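Local coordinates for protein pentalenene synthase (Streptomyces chartreusis NRRL 3882, PDB 6Q4S) that probably converts (2E,6E)-farnesyl diphosphate into the bicyclic sesquiterpenol 7-epi-alpha-eudesmol by a magnesium-dependent 1,10-cyclisation, at residues A216-I219 / G220-D224; H132-S135 / L136-T140; W29-M33 / R34-S38. One frame throughout, in Å; residues are numbered along the deposited sequence.

Contact 1: A216-I219 / G220-D224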
# COMPACT_ATOMS: atom_id res chain seq x y z
N ALA A 216 -18.16 -1.56 6.67
CA ALA A 216 -17.59 -0.30 7.09
C ALA A 216 -18.72 0.79 7.24
O ALA A 216 -18.74 1.60 8.19
CB ALA A 216 -16.57 0.16 6.11
N ASP A 217 -19.65 0.80 6.31
CA ASP A 217 -20.81 1.77 6.42
C ASP A 217 -21.56 1.55 7.72
O ASP A 217 -21.77 2.49 8.50
CB ASP A 217 -21.80 1.62 5.27
CG ASP A 217 -21.20 2.02 3.94
OD1 ASP A 217 -20.16 2.75 3.90
OD2 ASP A 217 -21.75 1.57 2.92
N THR A 218 -21.93 0.30 7.96
CA THR A 218 -22.74 -0.08 9.07
C THR A 218 -22.09 0.34 10.30
O THR A 218 -22.68 0.98 11.13
CB THR A 218 -22.95 -1.59 9.09
OG1 THR A 218 -23.61 -1.99 7.89
CG2 THR A 218 -23.77 -2.05 10.28
N ILE A 219 -20.82 0.00 10.45
CA ILE A 219 -20.12 0.34 11.69
C ILE A 219 -19.92 1.83 11.84
O ILE A 219 -20.07 2.34 12.93
CB ILE A 219 -18.77 -0.42 11.82
CG1 ILE A 219 -19.05 -1.88 11.98
CG2 ILE A 219 -17.95 0.13 13.01
CD1 ILE A 219 -17.88 -2.76 11.54
N GLY A 220 -19.59 2.54 10.76
CA GLY A 220 -19.37 4.01 10.90
C GLY A 220 -20.66 4.72 11.29
O GLY A 220 -20.66 5.64 12.12
N PHE A 221 -21.76 4.27 10.70
CA PHE A 221 -23.09 4.89 11.00
C PHE A 221 -23.57 4.55 12.43
O PHE A 221 -24.09 5.42 13.13
CB PHE A 221 -24.12 4.42 10.00
CG PHE A 221 -23.91 4.91 8.57
CD1 PHE A 221 -23.03 5.94 8.23
CD2 PHE A 221 -24.61 4.30 7.56
CE1 PHE A 221 -22.85 6.32 6.88
CE2 PHE A 221 -24.44 4.67 6.22
CZ PHE A 221 -23.59 5.68 5.89
N MET A 222 -23.33 3.30 12.91
CA MET A 222 -23.64 2.97 14.32
C MET A 222 -22.81 3.78 15.27
O MET A 222 -23.31 4.32 16.27
CB MET A 222 -23.42 1.46 14.61
CG MET A 222 -24.40 0.57 13.86
SD MET A 222 -24.49 -1.24 14.20
CE MET A 222 -24.30 -1.06 15.91
N ASN A 223 -21.53 3.91 14.97
CA ASN A 223 -20.72 4.74 15.77
C ASN A 223 -21.14 6.22 15.76
O ASN A 223 -21.05 6.84 16.81
CB ASN A 223 -19.24 4.64 15.43
CG ASN A 223 -18.63 3.27 15.76
OD1 ASN A 223 -19.29 2.39 16.32
ND2 ASN A 223 -17.39 3.08 15.39
N ASP A 224 -21.59 6.78 14.63
CA ASP A 224 -22.12 8.16 14.67
C ASP A 224 -23.40 8.27 15.54
O ASP A 224 -23.52 9.18 16.28
CB ASP A 224 -22.46 8.63 13.27
CG ASP A 224 -21.21 8.91 12.40
OD1 ASP A 224 -20.03 8.66 12.83
OD2 ASP A 224 -21.43 9.46 11.28

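Contact 2: H132-S135 / L136-T140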
# COMPACT_ATOMS: atom_id res chain seq x y z
N HIS A 132 3.99 -11.00 11.18
CA HIS A 132 4.72 -12.27 11.38
C HIS A 132 3.89 -13.46 10.87
O HIS A 132 2.73 -13.61 11.21
CB HIS A 132 5.14 -12.46 12.85
CG HIS A 132 5.91 -13.72 13.05
ND1 HIS A 132 7.23 -13.86 12.64
CD2 HIS A 132 5.53 -14.93 13.53
CE1 HIS A 132 7.63 -15.10 12.89
NE2 HIS A 132 6.62 -15.76 13.42
N GLY A 133 4.48 -14.28 9.99
CA GLY A 133 3.80 -15.47 9.49
C GLY A 133 2.80 -15.20 8.39
O GLY A 133 2.17 -16.12 7.92
N MET A 134 2.65 -13.96 7.95
CA MET A 134 1.64 -13.63 6.98
C MET A 134 2.27 -13.51 5.61
O MET A 134 3.36 -12.99 5.49
CB MET A 134 0.93 -12.27 7.38
CG MET A 134 0.29 -12.27 8.77
SD MET A 134 -0.92 -13.60 9.00
CE MET A 134 -2.22 -13.33 7.81
N SER A 135 1.55 -13.87 4.57
CA SER A 135 2.05 -13.81 3.22
C SER A 135 2.28 -12.34 2.73
O SER A 135 1.72 -11.40 3.29
CB SER A 135 1.07 -14.50 2.29
OG SER A 135 -0.05 -13.65 2.00
N LEU A 136 3.06 -12.20 1.70
CA LEU A 136 3.24 -10.93 1.02
C LEU A 136 1.86 -10.36 0.52
O LEU A 136 1.62 -9.15 0.61
CB LEU A 136 4.25 -11.06 -0.14
CG LEU A 136 4.57 -9.70 -0.82
CD1 LEU A 136 5.24 -8.74 0.17
CD2 LEU A 136 5.45 -9.97 -2.02
N THR A 137 0.99 -11.24 0.07
CA THR A 137 -0.34 -10.88 -0.41
C THR A 137 -1.12 -10.20 0.73
O THR A 137 -1.74 -9.17 0.52
CB THR A 137 -1.11 -12.13 -0.98
OG1 THR A 137 -0.47 -12.59 -2.17
CG2 THR A 137 -2.57 -11.81 -1.35
N TRP A 138 -1.10 -10.79 1.92
CA TRP A 138 -1.82 -10.25 3.05
C TRP A 138 -1.18 -8.92 3.49
O TRP A 138 -1.91 -7.95 3.79
CB TRP A 138 -1.86 -11.23 4.24
CG TRP A 138 -2.61 -10.67 5.38
CD1 TRP A 138 -3.96 -10.81 5.62
CD2 TRP A 138 -2.11 -9.82 6.42
NE1 TRP A 138 -4.30 -10.13 6.75
CE2 TRP A 138 -3.19 -9.53 7.28
CE3 TRP A 138 -0.86 -9.30 6.73
CZ2 TRP A 138 -3.07 -8.68 8.35
CZ3 TRP A 138 -0.73 -8.47 7.81
CH2 TRP A 138 -1.79 -8.21 8.65
N GLN A 139 0.16 -8.86 3.55
CA GLN A 139 0.84 -7.66 3.98
C GLN A 139 0.55 -6.48 3.03
O GLN A 139 0.40 -5.34 3.50
CB GLN A 139 2.36 -7.89 4.10
CG GLN A 139 2.70 -8.88 5.17
CD GLN A 139 4.20 -9.14 5.23
OE1 GLN A 139 4.95 -8.22 5.31
NE2 GLN A 139 4.60 -10.37 5.22
N THR A 140 0.49 -6.75 1.76
CA THR A 140 0.15 -5.72 0.74
C THR A 140 -1.27 -5.20 0.91
O THR A 140 -1.49 -4.02 0.93
CB THR A 140 0.30 -6.30 -0.65
OG1 THR A 140 1.70 -6.49 -0.89
CG2 THR A 140 -0.30 -5.43 -1.72

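Contact 3: W29-M33 / R34-S38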
# COMPACT_ATOMS: atom_id res chain seq x y z
N TRP A 29 2.34 -2.07 28.95
CA TRP A 29 2.94 -1.69 27.66
C TRP A 29 2.68 -0.23 27.29
O TRP A 29 3.59 0.46 26.83
CB TRP A 29 2.47 -2.65 26.60
CG TRP A 29 3.04 -2.42 25.18
CD1 TRP A 29 4.16 -3.02 24.63
CD2 TRP A 29 2.46 -1.63 24.13
NE1 TRP A 29 4.31 -2.63 23.32
CE2 TRP A 29 3.27 -1.80 22.97
CE3 TRP A 29 1.34 -0.81 24.05
CZ2 TRP A 29 3.01 -1.14 21.76
CZ3 TRP A 29 1.07 -0.13 22.82
CH2 TRP A 29 1.92 -0.30 21.71
N VAL A 30 1.46 0.28 27.47
CA VAL A 30 1.23 1.69 27.11
C VAL A 30 2.15 2.63 27.87
O VAL A 30 2.61 3.68 27.34
CB VAL A 30 -0.25 2.20 27.12
CG1 VAL A 30 -1.13 1.31 26.26
CG2 VAL A 30 -0.82 2.34 28.49
N TRP A 31 2.43 2.30 29.12
CA TRP A 31 3.50 3.04 29.86
C TRP A 31 4.97 2.81 29.42
O TRP A 31 5.76 3.72 29.31
CB TRP A 31 3.41 2.70 31.37
CG TRP A 31 2.34 3.40 32.05
CD1 TRP A 31 1.10 2.91 32.38
CD2 TRP A 31 2.39 4.72 32.52
NE1 TRP A 31 0.38 3.87 33.06
CE2 TRP A 31 1.15 5.00 33.13
CE3 TRP A 31 3.34 5.73 32.46
CZ2 TRP A 31 0.87 6.23 33.69
CZ3 TRP A 31 3.03 6.98 33.03
CH2 TRP A 31 1.83 7.20 33.62
N GLU A 32 5.31 1.59 29.17
CA GLU A 32 6.66 1.24 28.73
C GLU A 32 6.94 1.98 27.40
O GLU A 32 8.02 2.51 27.22
CB GLU A 32 6.70 -0.27 28.49
CG GLU A 32 8.04 -0.83 28.03
CD GLU A 32 7.98 -2.19 27.40
OE1 GLU A 32 7.00 -2.93 27.63
OE2 GLU A 32 8.94 -2.55 26.67
N MET A 33 5.94 2.05 26.52
CA MET A 33 6.16 2.70 25.18
C MET A 33 5.92 4.20 25.22
O MET A 33 6.00 4.87 24.20
CB MET A 33 5.27 2.03 24.13
CG MET A 33 5.48 0.55 24.02
SD MET A 33 7.19 0.06 23.78
CE MET A 33 7.33 0.60 22.05
N ARG A 34 5.59 4.74 26.39
CA ARG A 34 5.47 6.17 26.61
C ARG A 34 4.32 6.79 25.82
O ARG A 34 4.33 7.99 25.57
CB ARG A 34 6.81 6.90 26.38
CG ARG A 34 7.96 6.29 27.18
CD ARG A 34 9.34 6.59 26.62
NE ARG A 34 10.11 7.48 27.50
CZ ARG A 34 10.61 7.17 28.72
NH1 ARG A 34 10.44 5.97 29.29
NH2 ARG A 34 11.29 8.10 29.38
N LEU A 35 3.29 5.98 25.56
CA LEU A 35 2.06 6.44 24.88
C LEU A 35 1.16 7.24 25.78
O LEU A 35 0.38 8.04 25.30
CB LEU A 35 1.29 5.26 24.30
CG LEU A 35 2.13 4.52 23.25
CD1 LEU A 35 1.44 3.27 22.80
CD2 LEU A 35 2.40 5.47 22.06
N VAL A 36 1.21 6.97 27.08
CA VAL A 36 0.62 7.84 28.07
C VAL A 36 1.78 8.37 28.93
O VAL A 36 2.83 7.67 29.13
CB VAL A 36 -0.46 7.14 28.91
CG1 VAL A 36 -1.53 6.50 28.05
CG2 VAL A 36 0.14 6.11 29.83
N ARG A 37 1.56 9.57 29.45
CA ARG A 37 2.60 10.35 30.16
C ARG A 37 2.25 10.79 31.60
O ARG A 37 3.10 11.29 32.30
CB ARG A 37 2.94 11.61 29.32
CG ARG A 37 3.48 11.31 27.91
CD ARG A 37 3.75 12.56 27.06
NE ARG A 37 2.56 13.40 26.84
CZ ARG A 37 1.60 13.19 25.92
NH1 ARG A 37 1.62 12.14 25.08
NH2 ARG A 37 0.58 14.05 25.84
N SER A 38 1.00 10.63 32.02
CA SER A 38 0.54 11.02 33.34
C SER A 38 -0.51 10.04 33.80
O SER A 38 -1.18 9.38 33.00
CB SER A 38 -0.04 12.43 33.33
OG SER A 38 -1.34 12.46 32.79

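Contact 1: A216-I219 / G220-D224
Residues A216-I219 and G220-D224 are successive turns of the single helix 206-228, and the carbonyls of the first accept the amides of the second in regular i to i+4 steps. G220 N donates to A216 O, F221 N to D217 O, M222 N to T218 O and N223 N to I219 O. The bond from F221 N to D217 O is 2.8 Å long and runs almost straight out from the carbonyl, with a C=O...N angle of 165°.

D217 O also faces the ring of F221. With CG of F221 turned beside its own backbone N (chi1 -68°), the ring is carried back over the preceding turn, and D217 O stands above one face, near the rim, 3.2 Å from CG of F221. The carboxylate of D217 is directed to another helix, where it forms a salt bridge with R178.

This helix carries N223 and S227, which with E231 just beyond its end probably bind the third magnesium of a class I terpene synthase, as in a close relative. N223 lies alongside I219 and points the same way, its amide ND2 3.8 Å from the methyl CG2 of I219. N308 of helix 288-313 hydrogen-bonds OD1 of N223, which would hold the amide in its rotation, in the manner of a second-shell residue. The next residue, D224, forms a salt bridge with R177, a probable substrate-binding residue.

On another flank T218 and M222 run side by side, the methyl CG2 of T218 lying 4.1 Å from SD of M222. The hydroxyl of T218 is bonded to the carbonyl of L214 one turn back, so its polar atom is satisfied within the helix while M222 reaches on to T263, Y309 and F7.

Contact 2: H132-S135 / L136-T140
S135 OG has two partners: it accepts the backbone N-H of W138 at 3.0 Å from W138 N, and it hydrogen-bonds the carboxylate of E197. S135 is thus the N-cap of helix 136-161, its hydroxyl taking up an amide that the first turn cannot serve. The side chain reaches this amide because OG sits between the backbone N and the carbonyl carbon (chi1 79°). The carbonyl of the same residue starts the regular helical pattern by accepting Q139 N.

Q139 also reaches back with its side chain. Its NE2 donates to M134 O at 2.9 Å, and that oxygen lies close to the plane of the Q139 side-chain amide. Seen from the acceptor the fit is less direct, since NE2 stands 39° out of the carbonyl plane of M134. The bond ties the loop between helix 118-131 and helix 136-161 to the new helix one residue before the cap.

M134 and W138 supply the apolar half. The thioether, bent at both chi2 and chi3, curls over one face of the indole, bringing the methyl CE 3.6 Å from the centroid of the five-membered ring of W138, in a CH-pi contact. SD takes a more distant place above the six-membered ring, a Met-aromatic contact, while CB of M134 approaches CE3 of W138 to 3.5 Å. The indole N-H is bonded to D188 O of helix 183-194.

L136, T137 and T140 also pack against the second subunit, where T140 OG1 is bonded to R148 of that chain. The helix start is therefore held twice over, by polar bonds that take up the amides of W138 and Q139 and by a methionine whose methyl sits over the indole face of W138, a ring whose own N-H is already engaged.

Contact 3: W29-M33 / R34-S38
V30 O accepts the backbone N-H of L35 at 3.0 Å from L35 N, and W31 O accepts that of R34. These two bonds back into the last turn, with positive phi at R34 (66°), make a Schellman motif that ends helix 19-32. The bond to V30 O leaves nearly straight from the carbonyl, whereas R34 N approaches W31 O from well above the carbonyl plane.

Among the apolar contacts, V30 and L35 meet CB to CB at 4.4 Å, the hydrophobic pair that commonly accompanies this motif. L35 continues inward, its CD1 lying 3.4 Å from CZ3 of W29, and reaches L75 and L78 of helix 63-79. W29 NE1 is bonded to E125, anchoring the indole on helix 118-131.

The aromatic contact belongs to W31 and V36. With CG1 of V36 anti to its carbonyl carbon (chi1 -54°), CG2 falls between the backbone N and that carbon and stands over the indole face, 3.8 Å from the centroid of the five-membered ring of W31, in a CH-pi contact. Further along the indole, CH2 of W31 is 3.7 Å from C of S38. F42, from the next helix, meets the same indole. Were W31 reduced to alanine, CG2 of V36 would probably lose the aromatic face beneath it, and a gap would be likely to open beside S38.

S38 caps helix 39-47 through OG, bonded to G41 N. Between the two helices, then, the chain is fixed by backbone bonds at the helix end and by apolar packing on its flanks.

Overall arrangement
The three contacts sample three stages of a helix, each on a different one: contact 2 at a start, contact 1 in mid-course and contact 3 at an end. No two of them touch; the centres of contacts 1 and 2 are about 28 Å apart, on opposite sides of the chain's centre. Contact 1 is core, with regular backbone bonds and side chains turned to neighbouring helices and the probable metal site. Contact 2 lies at the surface and borders the second subunit, relying on a serine cap and a Met-aromatic contact. Contact 3, partly buried, relies on a Schellman turn and hydrophobic packing. Contacts 2 and 3 each set an aliphatic group over an indole and use helix 118-131 as a neighbour.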